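Local coordinates for Card1 endonuclease domain-containing protein (Vibrio cholerae, PDB 1XMX) that is of unknown function but carries a Card1-like endonuclease domain of the PDDEXK clan and may bind nucleic acid, at residues 80-83 and 84-87; 208-211 and 212-215; 267-270 and 271-274. All coordinates share one frame; numbering follows the deposited sequence.

Contact 1: 80-83 and 84-87; sequences ETLK and ARGE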
loop_
_atom_site.group_PDB
_atom_site.type_symbol
_atom_site.label_atom_id
_atom_site.label_comp_id
_atom_site.label_asym_id
_atom_site.label_seq_id
_atom_site.Cartn_x
_atom_site.Cartn_y
_atom_site.Cartn_z
ATOM N N GLU A 80 -36.399 12.407 3.953
ATOM C CA GLU A 80 -37.755 12.384 4.475
ATOM C C GLU A 80 -38.190 10.898 4.596
ATOM O O GLU A 80 -38.781 10.498 5.569
ATOM C CB GLU A 80 -38.675 13.247 3.585
ATOM C CG GLU A 80 -39.973 13.732 4.205
ATOM C CD GLU A 80 -39.871 14.929 5.233
ATOM O OE1 GLU A 80 -39.425 14.738 6.399
ATOM O OE2 GLU A 80 -40.335 16.053 4.896
ATOM N N THR A 81 -37.834 10.079 3.621
ATOM C CA THR A 81 -38.049 8.647 3.707
ATOM C C THR A 81 -37.270 8.045 4.900
ATOM O O THR A 81 -37.750 7.139 5.568
ATOM C CB THR A 81 -37.565 7.930 2.400
ATOM O OG1 THR A 81 -38.147 8.536 1.239
ATOM C CG2 THR A 81 -37.936 6.463 2.422
ATOM N N LEU A 82 -36.060 8.532 5.162
ATOM C CA LEU A 82 -35.277 7.972 6.245
ATOM C C LEU A 82 -35.900 8.412 7.551
ATOM O O LEU A 82 -36.036 7.626 8.458
ATOM C CB LEU A 82 -33.831 8.471 6.207
ATOM C CG LEU A 82 -33.020 7.983 5.012
ATOM C CD1 LEU A 82 -31.602 8.583 5.066
ATOM C CD2 LEU A 82 -33.060 6.410 4.940
ATOM N N LYS A 83 -36.255 9.687 7.643
ATOM C CA LYS A 83 -36.898 10.195 8.822
ATOM C C LYS A 83 -38.196 9.424 9.117
ATOM O O LYS A 83 -38.460 9.098 10.283
ATOM C CB LYS A 83 -37.198 11.688 8.694
ATOM C CG LYS A 83 -37.855 12.255 9.928
ATOM C CD LYS A 83 -36.857 12.222 11.105
ATOM C CE LYS A 83 -37.497 12.774 12.404
ATOM N NZ LYS A 83 -38.143 14.115 12.115
ATOM N N ALA A 84 -38.978 9.110 8.073
ATOM C CA ALA A 84 -40.300 8.461 8.293
ATOM C C ALA A 84 -40.128 7.074 8.885
ATOM O O ALA A 84 -40.970 6.603 9.617
ATOM C CB ALA A 84 -41.141 8.410 6.988
ATOM N N ARG A 85 -39.000 6.437 8.596
ATOM C CA ARG A 85 -38.711 5.118 9.155
ATOM C C ARG A 85 -38.087 5.121 10.549
ATOM O O ARG A 85 -37.982 4.088 11.160
ATOM C CB ARG A 85 -37.737 4.403 8.258
ATOM C CG ARG A 85 -38.290 4.047 6.923
ATOM C CD ARG A 85 -37.334 3.016 6.315
ATOM N NE ARG A 85 -37.250 3.141 4.874
ATOM C CZ ARG A 85 -36.126 3.305 4.186
ATOM N NH1 ARG A 85 -34.934 3.346 4.795
ATOM N NH2 ARG A 85 -36.211 3.411 2.859
ATOM N N GLY A 86 -37.645 6.262 11.045
ATOM C CA GLY A 86 -36.933 6.303 12.318
ATOM C C GLY A 86 -35.477 5.889 12.125
ATOM O O GLY A 86 -34.832 5.427 13.062
ATOM N N GLU A 87 -34.957 6.017 10.910
ATOM C CA GLU A 87 -33.551 5.699 10.678
ATOM C C GLU A 87 -32.656 6.616 11.543
ATOM O O GLU A 87 -32.853 7.822 11.621
ATOM C CB GLU A 87 -33.166 5.891 9.200
ATOM C CG GLU A 87 -33.706 4.862 8.175
ATOM C CD GLU A 87 -33.435 3.436 8.591
ATOM O OE1 GLU A 87 -32.303 3.158 9.061
ATOM O OE2 GLU A 87 -34.368 2.599 8.493
#

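Contact 2: 208-211 and 212-215; sequences LSDK and QQGY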
loop_
_atom_site.group_PDB
_atom_site.type_symbol
_atom_site.label_atom_id
_atom_site.label_comp_id
_atom_site.label_asym_id
_atom_site.label_seq_id
_atom_site.Cartn_x
_atom_site.Cartn_y
_atom_site.Cartn_z
ATOM N N LEU A 208 31.618 -21.056 -12.554
ATOM C CA LEU A 208 32.234 -19.738 -12.656
ATOM C C LEU A 208 33.467 -19.810 -13.546
ATOM O O LEU A 208 34.241 -20.825 -13.505
ATOM C CB LEU A 208 32.633 -19.253 -11.252
ATOM C CG LEU A 208 31.531 -18.659 -10.343
ATOM C CD1 LEU A 208 30.366 -19.598 -10.012
ATOM C CD2 LEU A 208 32.137 -18.124 -9.092
ATOM N N SER A 209 33.691 -18.744 -14.319
ATOM C CA SER A 209 34.929 -18.646 -15.108
ATOM C C SER A 209 36.081 -18.545 -14.149
ATOM O O SER A 209 35.864 -18.308 -12.963
ATOM C CB SER A 209 34.909 -17.391 -15.969
ATOM O OG SER A 209 34.746 -16.236 -15.145
ATOM N N ASP A 210 37.311 -18.674 -14.621
ATOM C CA ASP A 210 38.425 -18.543 -13.687
ATOM C C ASP A 210 38.562 -17.108 -13.177
ATOM O O ASP A 210 39.020 -16.876 -12.047
ATOM C CB ASP A 210 39.740 -19.009 -14.299
ATOM C CG ASP A 210 39.689 -20.446 -14.718
ATOM O OD1 ASP A 210 39.501 -21.323 -13.838
ATOM O OD2 ASP A 210 39.814 -20.702 -15.937
ATOM N N LYS A 211 38.229 -16.144 -14.031
ATOM C CA LYS A 211 38.217 -14.781 -13.589
ATOM C C LYS A 211 37.203 -14.597 -12.417
ATOM O O LYS A 211 37.579 -14.102 -11.338
ATOM C CB LYS A 211 37.919 -13.863 -14.759
ATOM C CG LYS A 211 38.156 -12.403 -14.429
ATOM C CD LYS A 211 38.098 -11.499 -15.643
ATOM C CE LYS A 211 38.951 -12.013 -16.822
ATOM N NZ LYS A 211 38.980 -11.042 -17.998
ATOM N N GLN A 212 35.946 -15.035 -12.606
ATOM C CA GLN A 212 34.943 -14.950 -11.539
ATOM C C GLN A 212 35.384 -15.600 -10.230
ATOM O O GLN A 212 35.034 -15.119 -9.123
ATOM C CB GLN A 212 33.596 -15.531 -11.990
ATOM C CG GLN A 212 32.854 -14.619 -12.969
ATOM C CD GLN A 212 31.757 -15.342 -13.718
ATOM O OE1 GLN A 212 31.838 -16.540 -13.979
ATOM N NE2 GLN A 212 30.713 -14.629 -14.041
ATOM N N GLN A 213 36.128 -16.703 -10.344
ATOM C CA GLN A 213 36.625 -17.421 -9.166
ATOM C C GLN A 213 37.671 -16.631 -8.377
ATOM O O GLN A 213 37.872 -16.893 -7.183
ATOM C CB GLN A 213 37.214 -18.785 -9.566
ATOM C CG GLN A 213 36.153 -19.706 -10.158
ATOM C CD GLN A 213 36.704 -21.053 -10.570
ATOM O OE1 GLN A 213 36.457 -21.516 -11.684
ATOM N NE2 GLN A 213 37.457 -21.681 -9.686
ATOM N N GLY A 214 38.330 -15.665 -9.019
ATOM C CA GLY A 214 39.298 -14.836 -8.314
ATOM C C GLY A 214 38.716 -13.525 -7.752
ATOM O O GLY A 214 39.430 -12.756 -7.125
ATOM N N TYR A 215 37.438 -13.243 -7.980
ATOM C CA TYR A 215 36.856 -11.978 -7.501
ATOM C C TYR A 215 36.707 -12.043 -5.976
ATOM O O TYR A 215 36.009 -12.908 -5.440
ATOM C CB TYR A 215 35.466 -11.638 -8.116
ATOM C CG TYR A 215 35.436 -11.324 -9.610
ATOM C CD1 TYR A 215 36.582 -10.892 -10.307
ATOM C CD2 TYR A 215 34.252 -11.444 -10.325
ATOM C CE1 TYR A 215 36.538 -10.620 -11.676
ATOM C CE2 TYR A 215 34.199 -11.163 -11.702
ATOM C CZ TYR A 215 35.327 -10.756 -12.374
ATOM O OH TYR A 215 35.226 -10.488 -13.754
#

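Contact 3: 267-270 and 271-274; sequences DDMP and TIQD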
loop_
_atom_site.group_PDB
_atom_site.type_symbol
_atom_site.label_atom_id
_atom_site.label_comp_id
_atom_site.label_asym_id
_atom_site.label_seq_id
_atom_site.Cartn_x
_atom_site.Cartn_y
_atom_site.Cartn_z
ATOM N N ASP A 267 5.443 -5.447 15.011
ATOM C CA ASP A 267 5.320 -5.992 16.373
ATOM C C ASP A 267 5.150 -4.862 17.398
ATOM O O ASP A 267 4.507 -5.052 18.397
ATOM C CB ASP A 267 6.558 -6.829 16.738
ATOM C CG ASP A 267 6.669 -8.124 15.913
ATOM O OD1 ASP A 267 5.630 -8.624 15.435
ATOM O OD2 ASP A 267 7.790 -8.656 15.750
ATOM N N ASP A 268 5.722 -3.685 17.168
ATOM C CA ASP A 268 5.563 -2.611 18.132
ATOM C C ASP A 268 4.792 -1.390 17.649
ATOM O O ASP A 268 4.691 -0.432 18.414
ATOM C CB ASP A 268 6.909 -2.118 18.612
ATOM C CG ASP A 268 7.663 -3.163 19.391
ATOM O OD1 ASP A 268 7.054 -3.841 20.263
ATOM O OD2 ASP A 268 8.874 -3.330 19.106
ATOM N N MET A 269 4.299 -1.413 16.401
ATOM C CA MET A 269 3.627 -0.276 15.762
ATOM C C MET A 269 2.330 -0.810 15.230
ATOM O O MET A 269 2.283 -1.176 14.057
ATOM C CB MET A 269 4.388 0.220 14.492
ATOM C CG MET A 269 5.365 1.425 14.652
ATOM S SD MET A 269 5.741 2.455 13.200
ATOM C CE MET A 269 4.151 2.959 12.925
ATOM N N PRO A 270 1.286 -0.905 16.066
ATOM C CA PRO A 270 -0.029 -1.400 15.556
ATOM C C PRO A 270 -0.660 -0.598 14.416
ATOM O O PRO A 270 -1.570 -1.112 13.793
ATOM C CB PRO A 270 -0.964 -1.386 16.794
ATOM C CG PRO A 270 -0.301 -0.445 17.787
ATOM C CD PRO A 270 1.241 -0.581 17.500
ATOM N N THR A 271 -0.199 0.619 14.121
ATOM C CA THR A 271 -0.734 1.354 12.944
ATOM C C THR A 271 -0.390 0.642 11.626
ATOM O O THR A 271 -0.966 0.928 10.633
ATOM C CB THR A 271 -0.234 2.834 12.875
ATOM O OG1 THR A 271 1.208 2.865 12.955
ATOM C CG2 THR A 271 -0.810 3.679 14.021
ATOM N N ILE A 272 0.571 -0.286 11.620
ATOM C CA ILE A 272 0.872 -1.017 10.387
ATOM C C ILE A 272 -0.080 -2.183 10.419
ATOM O O ILE A 272 0.111 -3.132 11.161
ATOM C CB ILE A 272 2.336 -1.523 10.357
ATOM C CG1 ILE A 272 3.310 -0.350 10.554
ATOM C CG2 ILE A 272 2.620 -2.283 9.050
ATOM C CD1 ILE A 272 4.727 -0.751 10.726
ATOM N N GLN A 273 -1.114 -2.125 9.615
ATOM C CA GLN A 273 -2.257 -2.956 9.848
ATOM C C GLN A 273 -2.254 -4.100 8.820
ATOM O O GLN A 273 -2.981 -5.061 8.970
ATOM C CB GLN A 273 -3.484 -2.047 9.770
ATOM C CG GLN A 273 -3.795 -1.585 8.337
ATOM C CD GLN A 273 -4.496 -0.275 8.325
ATOM O OE1 GLN A 273 -3.915 0.732 8.700
ATOM N NE2 GLN A 273 -5.750 -0.278 7.937
ATOM N N ASP A 274 -1.411 -3.997 7.792
ATOM C CA ASP A 274 -1.302 -5.014 6.740
ATOM C C ASP A 274 0.056 -4.931 5.990
ATOM O O ASP A 274 0.621 -3.871 5.868
ATOM C CB ASP A 274 -2.475 -4.963 5.741
ATOM C CG ASP A 274 -2.628 -6.291 4.966
ATOM O OD1 ASP A 274 -2.073 -7.313 5.425
ATOM O OD2 ASP A 274 -3.284 -6.356 3.924
#

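Contact 1: 80-83 and 84-87
The guanidinium of Arg-85 has Thr-81 O over one face, 4.1 Å above the plane and shifted toward the rim. At its edge, in plane, stands Glu-87 OE2, which forms a long salt bridge with Arg-85 NH1 at 3.8 Å. Leu-82 CD2 comes obliquely to the same group. Thr-81 and Arg-85, four residues apart on the helix, lie alongside each other: with OG1 of Thr-81 beside its own backbone N (chi1 -52°) and bonded to Glu-77 O, CG2 is left anti to that N and meets Arg-85 NH2 at 3.5 Å. Leu-82 is the buried member; its CD2 packs on Glu-87 CG at 3.6 Å, and Trp-113 also touches it.

Ala-84 N still makes the helical bond to Glu-80 O at 2.9 Å. One residue on, Arg-85 N reaches Thr-81 O and Leu-82 O only weakly. Gly-86 takes a positive phi of 80°, and two bonds return to the last turn: Gly-86 N to Lys-83 O at 3.0 Å and Glu-87 N to Leu-82 O at 3.1 Å. This is a Schellman motif closing helix 68-85 before strand 88-92.

The carbonyls of Glu-80, Leu-82 and Lys-83 are thus met by backbone N-H groups, that of Thr-81 only weakly, and the cationic Arg-85 beside them would probably be favoured by the helix dipole, with Glu-87 contributing only a loose ionic restraint.

Contact 2: 208-211 and 212-215
Ser-209 and Gln-212 grip each other through a capping box at the start of the short, weakly bonded helix 210-213, and this is the tight part of the contact. Gln-212 N donates to Ser-209 OG at 3.1 Å, nearly straight at 167°. In return Ser-209 N donates to Gln-212 OE1 at 2.9 Å, lying in the carbonyl plane on a lone pair. With chi1 at 58°, the serine hydroxyl sits between its own backbone N and carbonyl carbon, which brings OG round to the first turn. CG of Gln-212 lies anti to the carbonyl carbon (chi1 -74°), and the extended chain beyond it places OE1 beside Ser-209 N. Gln-213 N adds a bond to Ser-209 O.

Leu-208 backs this arrangement from the buried side. Its CB lies 3.7 Å from Gln-213 CG and 3.9 Å from Gln-212 CB, the latter side chain crossing it at about a right angle. Leu-194 of helix 181-201 touches both Leu-208 and Gln-212, while Leu-218 and Leu-222 of helix 216-227 meet Leu-208.

The Lys-211/Tyr-215 side is looser, held by van der Waals contact rather than by side-chain hydrogen bonds. Lys-211 sends its terminal end outward, but its CG rests 3.6 Å from Tyr-215 OH. The tyrosine ring takes Lys-211 O over one face, 3.5 Å above the plane and offset toward the rim, with Gln-212 CA over that same face. A bound formic acid molecule, probably from the crystallisation liquor, lies close to the tyrosine side chain.

Beyond Gly-214, whose N bonds to Lys-211 O, Tyr-215 stands at the N-cap of helix 216-227. The cap is reciprocal: two backbone N-H groups are met by side-chain oxygens, and the Ser-209 N bond to OE1 probably sets which way the Gln-212 amide is turned.

Contact 3: 267-270 and 271-274
Met-269 and Ile-272 meet both through their backbones and through their side chains, at the two ends of a type I beta turn. The single hydrogen bond across the contact closes that turn: Ile-272 N donates to Met-269 O at 3.1 Å, and the N-H points almost straight at the oxygen (171°). The donor nevertheless stands 39° out of the carbonyl plane, so it does not use a lone pair direction. Pro-270 and Thr-271 fill the two corners, and the proline ring, with phi held at -59°, suits the first of them.

Apolar contacts come next. Met-269 CB lies 3.9 Å from Ile-272 CD1, and the methionine sulfur is somewhat farther from that methyl, SD to CD1 being 4.2 Å. The two side chains pass at a slant. Ile-272 CG1 lies anti to its carbonyl carbon, beside the backbone N that bonds to Met-269 O, and passes 3.7 Å from that oxygen. Phe-379 of helix 371-380 touches both residues and continues the apolar surface.

A third kind of approach is less secure. Met-269 CE is modelled 2.9 Å from Thr-271 OG1, shorter than a comfortable methyl-to-oxygen distance, so the exact placing of that methyl is doubtful.

In the fold, the turn joins the end of helix 243-266 to strand 272-276 within the Card1-like endonuclease region. Gln-266, in the last turn of helix 243-266, donates through NE2 to Ile-272 O. Thr-271 bonds by its backbone to Asn-301, and Gln-273 with Asp-274 faces Val-299 in a classic beta bulge. The chain thus passes from helix into the antiparallel pairing with strand 288-300, with helix 371-380 packed against the apolar side of the turn.

Overall arrangement
The three contacts follow one another along the chain and touch nowhere. Contacts 1 and 2 lie on opposite sides of the chain's centre, their centres 80 Å and nearest atoms about 69 Å apart, which reflects the elongated molecule. Contact 3 is the most central, 13 Å from the chain's centre; its centre is 40 Å from contact 1's and 45 Å from contact 2's, with nearest atoms about 27 and 36 Å away. Each marks a boundary: the end of a helix, a short capped helix leading into the next, and a helix-to-strand turn. Contact 3 alone falls within the Card1-like endonuclease range, though none of its residues can be assigned a catalytic role; the formic acid near contact 2 is probably adventitious.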